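Local coordinates for protein putative pterin-4-alpha-carbinolamine dehydratase (Brucella melitensis, PDB 3JST) that probably catalyses the dehydration of 4a-hydroxytetrahydrobiopterin to 6,7-dihydrobiopterin, releasing water, at residues D19-V24 with V71-H76; A50-K55 with A89-A94; F34-F39 with F43-Q48. One frame throughout, in Å; residues are numbered along the deposited sequence.

Contact 1 (D19-V24 with V71-H76); sequences DGWQKV and VTLATH. With EDO (1,2-ethanediol), chain C.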
loop_
_atom_site.group_PDB
_atom_site.type_symbol
_atom_site.label_atom_id
_atom_site.label_comp_id
_atom_site.label_asym_id
_atom_site.label_seq_id
_atom_site.Cartn_x
_atom_site.Cartn_y
_atom_site.Cartn_z
ATOM N N ASP A 19 -9.639 -3.127 2.673
ATOM C CA ASP A 19 -10.282 -3.915 1.617
ATOM C C ASP A 19 -9.335 -4.144 0.434
ATOM O O ASP A 19 -8.696 -3.212 -0.045
ATOM C CB ASP A 19 -11.568 -3.225 1.134
ATOM C CG ASP A 19 -12.313 -4.038 0.080
ATOM O OD1 ASP A 19 -12.547 -5.244 0.298
ATOM O OD2 ASP A 19 -12.661 -3.465 -0.974
ATOM N N GLY A 20 -9.244 -5.396 -0.008
ATOM C CA GLY A 20 -8.421 -5.774 -1.157
ATOM C C GLY A 20 -6.954 -6.039 -0.856
ATOM O O GLY A 20 -6.228 -6.518 -1.729
ATOM N N TRP A 21 -6.505 -5.728 0.365
ATOM C CA TRP A 21 -5.102 -5.924 0.740
ATOM C C TRP A 21 -4.868 -7.297 1.379
ATOM O O TRP A 21 -5.708 -7.798 2.144
ATOM C CB TRP A 21 -4.624 -4.812 1.682
ATOM C CG TRP A 21 -4.509 -3.480 1.005
ATOM C CD1 TRP A 21 -5.510 -2.574 0.797
ATOM C CD2 TRP A 21 -3.324 -2.908 0.426
ATOM N NE1 TRP A 21 -5.022 -1.470 0.134
ATOM C CE2 TRP A 21 -3.684 -1.648 -0.103
ATOM C CE3 TRP A 21 -1.996 -3.337 0.309
ATOM C CZ2 TRP A 21 -2.766 -0.817 -0.744
ATOM C CZ3 TRP A 21 -1.081 -2.507 -0.321
ATOM C CH2 TRP A 21 -1.474 -1.259 -0.846
ATOM N N GLN A 22 -3.723 -7.895 1.054
ATOM C CA GLN A 22 -3.336 -9.200 1.592
ATOM C C GLN A 22 -1.856 -9.198 1.942
ATOM O O GLN A 22 -1.089 -8.396 1.417
ATOM C CB GLN A 22 -3.609 -10.309 0.564
ATOM C CG GLN A 22 -5.033 -10.330 0.002
ATOM C CD GLN A 22 -5.193 -11.300 -1.166
ATOM O OE1 GLN A 22 -4.300 -12.108 -1.453
ATOM N NE2 GLN A 22 -6.332 -11.216 -1.853
ATOM N N LYS A 23 -1.457 -10.105 2.826
ATOM C CA LYS A 23 -0.043 -10.316 3.106
ATOM C C LYS A 23 0.601 -10.950 1.881
ATOM O O LYS A 23 0.019 -11.834 1.262
ATOM C CB LYS A 23 0.150 -11.237 4.314
ATOM C CG LYS A 23 1.617 -11.457 4.673
ATOM C CD LYS A 23 1.790 -12.412 5.847
ATOM C CE LYS A 23 3.264 -12.683 6.119
ATOM N NZ LYS A 23 3.950 -13.248 4.915
ATOM N N VAL A 24 1.801 -10.500 1.536
ATOM C CA VAL A 24 2.540 -11.109 0.436
ATOM C C VAL A 24 3.041 -12.475 0.888
ATOM O O VAL A 24 3.613 -12.614 1.966
ATOM C CB VAL A 24 3.713 -10.235 -0.033
ATOM C CG1 VAL A 24 4.564 -10.984 -1.079
ATOM C CG2 VAL A 24 3.192 -8.928 -0.599
ATOM N N VAL A 71 0.460 -2.815 -6.105
ATOM C CA VAL A 71 1.214 -2.146 -5.050
ATOM C C VAL A 71 1.654 -3.140 -3.978
ATOM O O VAL A 71 0.851 -3.957 -3.519
ATOM C CB VAL A 71 0.363 -1.047 -4.376
ATOM C CG1 VAL A 71 1.186 -0.289 -3.338
ATOM C CG2 VAL A 71 -0.207 -0.091 -5.422
ATOM N N THR A 72 2.930 -3.065 -3.601
ATOM C CA THR A 72 3.473 -3.782 -2.448
ATOM C C THR A 72 4.081 -2.775 -1.470
ATOM O O THR A 72 4.846 -1.888 -1.871
ATOM C CB THR A 72 4.561 -4.792 -2.865
ATOM O OG1 THR A 72 3.986 -5.788 -3.718
ATOM C CG2 THR A 72 5.179 -5.473 -1.644
ATOM N N LEU A 73 3.741 -2.918 -0.190
ATOM C CA LEU A 73 4.200 -2.000 0.849
ATOM C C LEU A 73 4.930 -2.743 1.962
ATOM O O LEU A 73 4.429 -3.734 2.492
ATOM C CB LEU A 73 3.016 -1.237 1.449
ATOM C CG LEU A 73 2.141 -0.414 0.496
ATOM C CD1 LEU A 73 0.930 0.138 1.244
ATOM C CD2 LEU A 73 2.928 0.710 -0.169
ATOM N N ALA A 74 6.119 -2.248 2.293
ATOM C CA ALA A 74 6.871 -2.663 3.474
ATOM C C ALA A 74 7.754 -1.484 3.882
ATOM O O ALA A 74 7.986 -0.578 3.080
ATOM C CB ALA A 74 7.726 -3.890 3.173
ATOM N N THR A 75 8.239 -1.503 5.120
ATOM C CA THR A 75 9.062 -0.426 5.660
ATOM C C THR A 75 10.497 -0.916 5.774
ATOM O O THR A 75 10.806 -1.764 6.609
ATOM C CB THR A 75 8.548 0.023 7.037
ATOM O OG1 THR A 75 7.171 0.400 6.926
ATOM C CG2 THR A 75 9.365 1.209 7.577
ATOM N N HIS A 76 11.366 -0.372 4.929
ATOM C CA HIS A 76 12.744 -0.838 4.809
ATOM C C HIS A 76 13.509 -0.717 6.123
ATOM O O HIS A 76 14.135 -1.683 6.579
ATOM C CB HIS A 76 13.468 -0.057 3.700
ATOM C CG HIS A 76 14.920 -0.391 3.578
ATOM N ND1 HIS A 76 15.907 0.333 4.217
ATOM C CD2 HIS A 76 15.555 -1.380 2.905
ATOM C CE1 HIS A 76 17.086 -0.194 3.939
ATOM N NE2 HIS A 76 16.900 -1.234 3.143
HETATM C C1 EDO C . 5.394 -4.724 -6.603
HETATM O O1 EDO C . 5.963 -5.388 -7.737
HETATM C C2 EDO C . 3.925 -4.438 -6.856
HETATM O O2 EDO C . 3.131 -5.494 -6.313
#

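Contact 2 (A50-K55 with A89-A94); sequences ALYAEK and ARKMNA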
loop_
_atom_site.group_PDB
_atom_site.type_symbol
_atom_site.label_atom_id
_atom_site.label_comp_id
_atom_site.label_asym_id
_atom_site.label_seq_id
_atom_site.Cartn_x
_atom_site.Cartn_y
_atom_site.Cartn_z
ATOM N N ALA A 50 1.519 9.316 -5.006
ATOM C CA ALA A 50 2.870 9.885 -5.016
ATOM C C ALA A 50 2.995 11.091 -4.083
ATOM O O ALA A 50 3.990 11.226 -3.363
ATOM C CB ALA A 50 3.264 10.277 -6.435
ATOM N N LEU A 51 1.987 11.963 -4.100
ATOM C CA LEU A 51 1.925 13.095 -3.175
ATOM C C LEU A 51 2.041 12.622 -1.737
ATOM O O LEU A 51 2.826 13.158 -0.962
ATOM C CB LEU A 51 0.607 13.853 -3.319
ATOM C CG LEU A 51 0.286 14.573 -4.627
ATOM C CD1 LEU A 51 -1.084 15.225 -4.503
ATOM C CD2 LEU A 51 1.351 15.604 -4.959
ATOM N N TYR A 52 1.240 11.618 -1.390
ATOM C CA TYR A 52 1.207 11.089 -0.032
ATOM C C TYR A 52 2.509 10.366 0.322
ATOM O O TYR A 52 2.945 10.400 1.471
ATOM C CB TYR A 52 -0.006 10.164 0.154
ATOM C CG TYR A 52 -0.340 9.871 1.599
ATOM C CD1 TYR A 52 -0.707 10.890 2.472
ATOM C CD2 TYR A 52 -0.301 8.576 2.090
ATOM C CE1 TYR A 52 -1.017 10.620 3.806
ATOM C CE2 TYR A 52 -0.605 8.298 3.411
ATOM C CZ TYR A 52 -0.960 9.319 4.265
ATOM O OH TYR A 52 -1.265 9.029 5.580
ATOM N N ALA A 53 3.133 9.719 -0.658
ATOM C CA ALA A 53 4.427 9.076 -0.429
ATOM C C ALA A 53 5.452 10.110 0.034
ATOM O O ALA A 53 6.230 9.861 0.953
ATOM C CB ALA A 53 4.919 8.364 -1.699
ATOM N N GLU A 54 5.439 11.277 -0.599
ATOM C CA GLU A 54 6.348 12.358 -0.226
ATOM C C GLU A 54 5.937 13.070 1.066
ATOM O O GLU A 54 6.801 13.559 1.803
ATOM C CB GLU A 54 6.506 13.347 -1.382
ATOM C CG GLU A 54 7.425 12.820 -2.462
ATOM C CD GLU A 54 8.883 12.836 -2.034
ATOM O OE1 GLU A 54 9.465 13.938 -1.938
ATOM O OE2 GLU A 54 9.446 11.748 -1.798
ATOM N N LYS A 55 4.635 13.115 1.349
ATOM C CA LYS A 55 4.154 13.615 2.642
ATOM C C LYS A 55 4.708 12.761 3.789
ATOM O O LYS A 55 5.192 13.295 4.781
ATOM C CB LYS A 55 2.619 13.657 2.697
ATOM C CG LYS A 55 2.048 14.227 4.014
ATOM C CD LYS A 55 0.526 14.366 3.956
ATOM C CE LYS A 55 -0.062 14.869 5.276
ATOM N NZ LYS A 55 0.318 16.289 5.573
ATOM N N ALA A 89 -1.738 2.228 2.598
ATOM C CA ALA A 89 -2.801 1.365 2.082
ATOM C C ALA A 89 -4.175 2.007 2.291
ATOM O O ALA A 89 -5.018 1.996 1.394
ATOM C CB ALA A 89 -2.746 -0.008 2.743
ATOM N N ARG A 90 -4.381 2.569 3.480
ATOM C CA ARG A 90 -5.607 3.286 3.807
ATOM C C ARG A 90 -5.853 4.445 2.841
ATOM O O ARG A 90 -6.956 4.582 2.317
ATOM C CB ARG A 90 -5.547 3.802 5.252
ATOM C CG ARG A 90 -6.754 4.622 5.697
ATOM C CD ARG A 90 -6.615 5.137 7.133
ATOM N NE ARG A 90 -6.304 4.066 8.076
ATOM C CZ ARG A 90 -5.289 4.059 8.946
ATOM N NH1 ARG A 90 -4.438 5.079 9.041
ATOM N NH2 ARG A 90 -5.131 3.010 9.747
ATOM N N LYS A 91 -4.824 5.265 2.609
ATOM C CA LYS A 91 -4.937 6.430 1.723
ATOM C C LYS A 91 -5.200 6.008 0.283
ATOM O O LYS A 91 -6.039 6.603 -0.398
ATOM C CB LYS A 91 -3.670 7.290 1.772
ATOM C CG LYS A 91 -3.769 8.603 0.987
ATOM C CD LYS A 91 -4.733 9.598 1.648
ATOM C CE LYS A 91 -4.578 10.985 1.045
ATOM N NZ LYS A 91 -5.449 11.999 1.691
ATOM N N MET A 92 -4.471 4.990 -0.173
ATOM C CA MET A 92 -4.672 4.431 -1.511
ATOM C C MET A 92 -6.103 3.942 -1.701
ATOM O O MET A 92 -6.711 4.188 -2.743
ATOM C CB MET A 92 -3.692 3.293 -1.775
ATOM C CG MET A 92 -2.299 3.777 -2.121
ATOM S SD MET A 92 -1.131 2.440 -2.406
ATOM C CE MET A 92 0.249 3.376 -3.065
ATOM N N ASN A 93 -6.636 3.255 -0.693
ATOM C CA ASN A 93 -8.028 2.810 -0.729
ATOM C C ASN A 93 -9.010 3.978 -0.826
ATOM O O ASN A 93 -10.029 3.873 -1.511
ATOM C CB ASN A 93 -8.355 1.919 0.478
ATOM C CG ASN A 93 -7.989 0.464 0.241
ATOM O OD1 ASN A 93 -7.194 0.153 -0.646
ATOM N ND2 ASN A 93 -8.581 -0.440 1.024
ATOM N N ALA A 94 -8.693 5.082 -0.151
ATOM C CA ALA A 94 -9.519 6.286 -0.204
ATOM C C ALA A 94 -9.448 6.938 -1.587
ATOM O O ALA A 94 -10.465 7.358 -2.129
ATOM C CB ALA A 94 -9.094 7.283 0.882
#

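Contact 3 (F34-F39 with F43-Q48); sequences FKFKDF and FGFMAQ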
loop_
_atom_site.group_PDB
_atom_site.type_symbol
_atom_site.label_atom_id
_atom_site.label_comp_id
_atom_site.label_asym_id
_atom_site.label_seq_id
_atom_site.Cartn_x
_atom_site.Cartn_y
_atom_site.Cartn_z
ATOM N N PHE A 34 -4.868 -2.997 -7.969
ATOM C CA PHE A 34 -5.945 -2.099 -8.345
ATOM C C PHE A 34 -6.207 -2.257 -9.837
ATOM O O PHE A 34 -5.271 -2.426 -10.625
ATOM C CB PHE A 34 -5.575 -0.646 -8.037
ATOM C CG PHE A 34 -5.390 -0.358 -6.568
ATOM C CD1 PHE A 34 -6.439 0.155 -5.810
ATOM C CD2 PHE A 34 -4.166 -0.590 -5.946
ATOM C CE1 PHE A 34 -6.271 0.431 -4.454
ATOM C CE2 PHE A 34 -3.987 -0.320 -4.598
ATOM C CZ PHE A 34 -5.041 0.194 -3.849
ATOM N N LYS A 35 -7.481 -2.207 -10.207
ATOM C CA LYS A 35 -7.906 -2.255 -11.594
ATOM C C LYS A 35 -8.809 -1.056 -11.844
ATOM O O LYS A 35 -9.878 -0.945 -11.250
ATOM C CB LYS A 35 -8.661 -3.554 -11.867
ATOM C CG LYS A 35 -9.038 -3.786 -13.325
ATOM C CD LYS A 35 -7.852 -4.282 -14.145
ATOM C CE LYS A 35 -8.292 -4.806 -15.508
ATOM N NZ LYS A 35 -9.188 -5.991 -15.386
ATOM N N PHE A 36 -8.369 -0.157 -12.714
ATOM C CA PHE A 36 -9.133 1.035 -13.055
ATOM C C PHE A 36 -9.738 0.881 -14.444
ATOM O O PHE A 36 -9.481 -0.105 -15.131
ATOM C CB PHE A 36 -8.228 2.259 -12.970
ATOM C CG PHE A 36 -7.614 2.444 -11.616
ATOM C CD1 PHE A 36 -8.345 3.021 -10.587
ATOM C CD2 PHE A 36 -6.323 2.004 -11.355
ATOM C CE1 PHE A 36 -7.789 3.187 -9.329
ATOM C CE2 PHE A 36 -5.760 2.167 -10.100
ATOM C CZ PHE A 36 -6.496 2.760 -9.083
ATOM N N LYS A 37 -10.564 1.834 -14.856
ATOM C CA LYS A 37 -11.227 1.720 -16.150
ATOM C C LYS A 37 -10.288 2.018 -17.318
ATOM O O LYS A 37 -10.500 1.518 -18.422
ATOM C CB LYS A 37 -12.492 2.590 -16.214
ATOM C CG LYS A 37 -12.275 4.100 -16.183
ATOM C CD LYS A 37 -13.569 4.822 -16.583
ATOM C CE LYS A 37 -13.648 6.229 -16.009
ATOM N NZ LYS A 37 -13.698 6.211 -14.515
ATOM N N ASP A 38 -9.250 2.818 -17.077
ATOM C CA ASP A 38 -8.278 3.156 -18.121
ATOM C C ASP A 38 -6.946 3.621 -17.529
ATOM O O ASP A 38 -6.788 3.683 -16.307
ATOM C CB ASP A 38 -8.859 4.217 -19.076
ATOM C CG ASP A 38 -9.371 5.468 -18.357
ATOM O OD1 ASP A 38 -8.971 5.755 -17.206
ATOM O OD2 ASP A 38 -10.189 6.181 -18.964
ATOM N N PHE A 39 -5.986 3.935 -18.393
ATOM C CA PHE A 39 -4.691 4.435 -17.937
ATOM C C PHE A 39 -4.816 5.782 -17.224
ATOM O O PHE A 39 -4.198 5.990 -16.181
ATOM C CB PHE A 39 -3.699 4.545 -19.099
ATOM C CG PHE A 39 -2.396 5.181 -18.718
ATOM C CD1 PHE A 39 -1.459 4.478 -17.968
ATOM C CD2 PHE A 39 -2.111 6.490 -19.092
ATOM C CE1 PHE A 39 -0.255 5.068 -17.602
ATOM C CE2 PHE A 39 -0.912 7.086 -18.737
ATOM C CZ PHE A 39 0.016 6.377 -17.986
ATOM N N PHE A 43 -3.324 6.566 -13.664
ATOM C CA PHE A 43 -2.276 7.569 -13.498
ATOM C C PHE A 43 -2.668 8.634 -12.471
ATOM O O PHE A 43 -1.830 9.075 -11.681
ATOM C CB PHE A 43 -1.922 8.234 -14.828
ATOM C CG PHE A 43 -0.842 9.274 -14.700
ATOM C CD1 PHE A 43 0.427 8.915 -14.283
ATOM C CD2 PHE A 43 -1.104 10.611 -14.979
ATOM C CE1 PHE A 43 1.428 9.868 -14.144
ATOM C CE2 PHE A 43 -0.110 11.566 -14.849
ATOM C CZ PHE A 43 1.161 11.188 -14.427
ATOM N N GLY A 44 -3.934 9.042 -12.482
ATOM C CA GLY A 44 -4.461 9.946 -11.458
ATOM C C GLY A 44 -4.285 9.385 -10.055
ATOM O O GLY A 44 -3.894 10.106 -9.134
ATOM N N PHE A 45 -4.580 8.097 -9.903
ATOM C CA PHE A 45 -4.372 7.379 -8.641
ATOM C C PHE A 45 -2.900 7.415 -8.235
ATOM O O PHE A 45 -2.581 7.729 -7.095
ATOM C CB PHE A 45 -4.872 5.930 -8.765
ATOM C CG PHE A 45 -4.359 5.004 -7.700
ATOM C CD1 PHE A 45 -5.032 4.868 -6.496
ATOM C CD2 PHE A 45 -3.214 4.249 -7.913
ATOM C CE1 PHE A 45 -4.558 4.006 -5.516
ATOM C CE2 PHE A 45 -2.738 3.385 -6.938
ATOM C CZ PHE A 45 -3.411 3.262 -5.738
ATOM N N MET A 46 -2.013 7.109 -9.177
ATOM C CA MET A 46 -0.573 7.126 -8.914
ATOM C C MET A 46 -0.077 8.528 -8.549
ATOM O O MET A 46 0.754 8.679 -7.658
ATOM C CB MET A 46 0.212 6.576 -10.112
ATOM C CG MET A 46 -0.010 5.077 -10.350
ATOM S SD MET A 46 0.966 4.396 -11.702
ATOM C CE MET A 46 2.581 4.300 -10.926
ATOM N N ALA A 47 -0.604 9.545 -9.227
ATOM C CA ALA A 47 -0.256 10.937 -8.937
ATOM C C ALA A 47 -0.625 11.312 -7.498
ATOM O O ALA A 47 0.192 11.866 -6.766
ATOM C CB ALA A 47 -0.943 11.880 -9.932
ATOM N N GLN A 48 -1.849 10.987 -7.095
ATOM C CA GLN A 48 -2.305 11.272 -5.731
ATOM C C GLN A 48 -1.522 10.488 -4.681
ATOM O O GLN A 48 -1.164 11.037 -3.644
ATOM C CB GLN A 48 -3.798 10.990 -5.594
ATOM C CG GLN A 48 -4.648 11.954 -6.400
ATOM C CD GLN A 48 -6.122 11.821 -6.116
ATOM O OE1 GLN A 48 -6.907 11.465 -7.002
ATOM N NE2 GLN A 48 -6.516 12.112 -4.880
#

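Contact 1 (D19-V24 with V71-H76)
Trp21 reaches Val71 and Leu73 with the far corner of its six-membered ring. CH2 is the atom that touches both: it lies 3.5 Å from Leu73 CD1, a close apolar contact, and 3.8 Å from Val71 CG1. The valine methyl sits at the ring edge, near the indole plane, while the leucine comes in obliquely, with its side chain roughly at right angles to that of Trp21; CD1 also meets the neighbouring ring carbon CZ3 at 3.7 Å. Trp21 CG stands opposite its own carbonyl carbon (chi1 -69°), which carries the indole over the intervening strand 30-35 toward strand 68-73. No hydrogen bond joins the two segments.

A second, thinner touch lies toward the other surface of the sheet, where Val24 CG2 meets Thr72 CG2 at 4.1 Å. In the four-stranded antiparallel sheet of this pterin dehydratase fold, strand 30-35 runs between 22-23 and 68-73, so both contacts bridge across a middle strand. Val71 and Leu73 point to the helix-covered face, and Thr72, between them, to the opposite one. There Thr72 OG1 shares a 2.7 Å hydrogen bond with O2 of a 1,2-ethanediol molecule, probably picked up from the crystallisation liquor.

Further out, helix 83-96 holds the indole in place: Ala89 packs against the ring, and Asn93 OD1 takes the hydrogen bond from Trp21 NE1, so the one polar atom of this buried side chain is satisfied; together with the packing of Ala89, this bond restrains the rotation of the ring. Asn93 ND2 in turn binds the carbonyl of Asp19, tying down the loop that leads into Trp21. At the other end of 19-24, Lys23 stretches out until NZ meets Val24 O at 3.0 Å, and the same ammonium group also bonds to Arg27 O.

Contact 2 (A50-K55 with A89-A94)
Lys91 lays the first part of its aliphatic chain over one face of the Tyr52 ring, and this pair carries the whole contact between the two helix segments. The tight part is a CH-pi interaction. Lys91 CG stands 3.8 Å from the ring centroid, only 19° off the ring normal, though displaced from the middle toward the rim. Lys91 CB rests beside it over the same ring, 3.6 Å from Tyr52 CE2. Both side chains leave their helices with CG anti to the backbone N, and the CA atoms of Tyr52 and Lys91, 7.9 Å apart, are the nearest pair between these two segments.

Beyond CG the packing slackens. The lysine chain bends at chi2 (69°), which leads CE, still on the same face, across to the CD1 edge, 4.1 Å from Tyr52 CD1, and from there the chain carries NZ onward, away from the phenol oxygen. Lys91 is exposed and Tyr52 only partly so: this is the solvent-facing side of the pairing between helices 39-56 and 83-96, which lie together on one face of the sheet. On the inward side the seam closes with other residues, as Tyr52 and Ala53 both touch Met88, while Met92 turns down onto Val71 and Phe34.

No hydrogen bond or salt bridge crosses between these segments. The helices are therefore joined here by dispersion and by the weak attraction of polarised C-H groups for the ring's pi electrons, with the methylenes of a lysine doing apolar work while its ammonium group can remain in water.

Contact 3 (F34-F39 with F43-Q48)
Phe34, Phe36 and Phe45 form an aromatic cluster where strand 30-35 gives way, through a short connection, to helix 39-56, a beta-alpha unit whose helix folds back over the sheet it has just left. Phe45 is the centre of the group. Its CG is anti to the backbone N (chi1 163°), sending the ring from the helix toward the strand, where its side chain runs roughly perpendicular to those of Phe34 and Phe36.

The two neighbours use different parts of it. Phe34 offers a face, and Phe45 CZ stands over the centre of that ring, 3.8 Å above its plane. Phe36 instead puts its own CZ over a face of Phe45, near the root of the ring, 3.4 Å from CG. In both pairs the planes are inclined at 41°, neither flat nor perpendicular, with the centroids 4.7 Å apart for Phe34 and Phe45. Met92 and Ile95 of helix 83-96 and Val69 of the sheet also touch Phe45, so the cluster merges with the interior between sheet and helices.

Phe39 and Phe43 behave differently. One helical turn apart, they lie side by side, pointing the same way on the exposed surface, and Phe43 CB rests over one face of the Phe39 ring toward its rim. Asp38, right before Phe39, is the N-cap: its side chain caps a backbone N of the first turn, and OD1 is hydrogen-bonded to Thr41 OG1. The first turn of the helix is closed by the backbone bond from Phe43 N to Phe39 O, 2.7 Å long with an N-H...O angle of 157°.

Overall arrangement
The three contacts sample one layered core, with helices 39-56 and 83-96 on one face of the antiparallel sheet: contact 1 lies within it, contact 2 on its surface and contact 3 toward one end. Contacts 1 and 2 have centres about 13 Å apart, as do contacts 2 and 3; contacts 1 and 3 are about 17 Å apart. Along the chain, contact 3 closes before contact 2 opens and is nested within the loop closed by contact 1, whereas contacts 1 and 2 interleave. Contacts 2 and 3 share helix 39-56, and contacts 1 and 3 reach the same sheet. Segment 89-94 lies against both other contacts, joining the early strands to the C-terminal helix in a single compact domain.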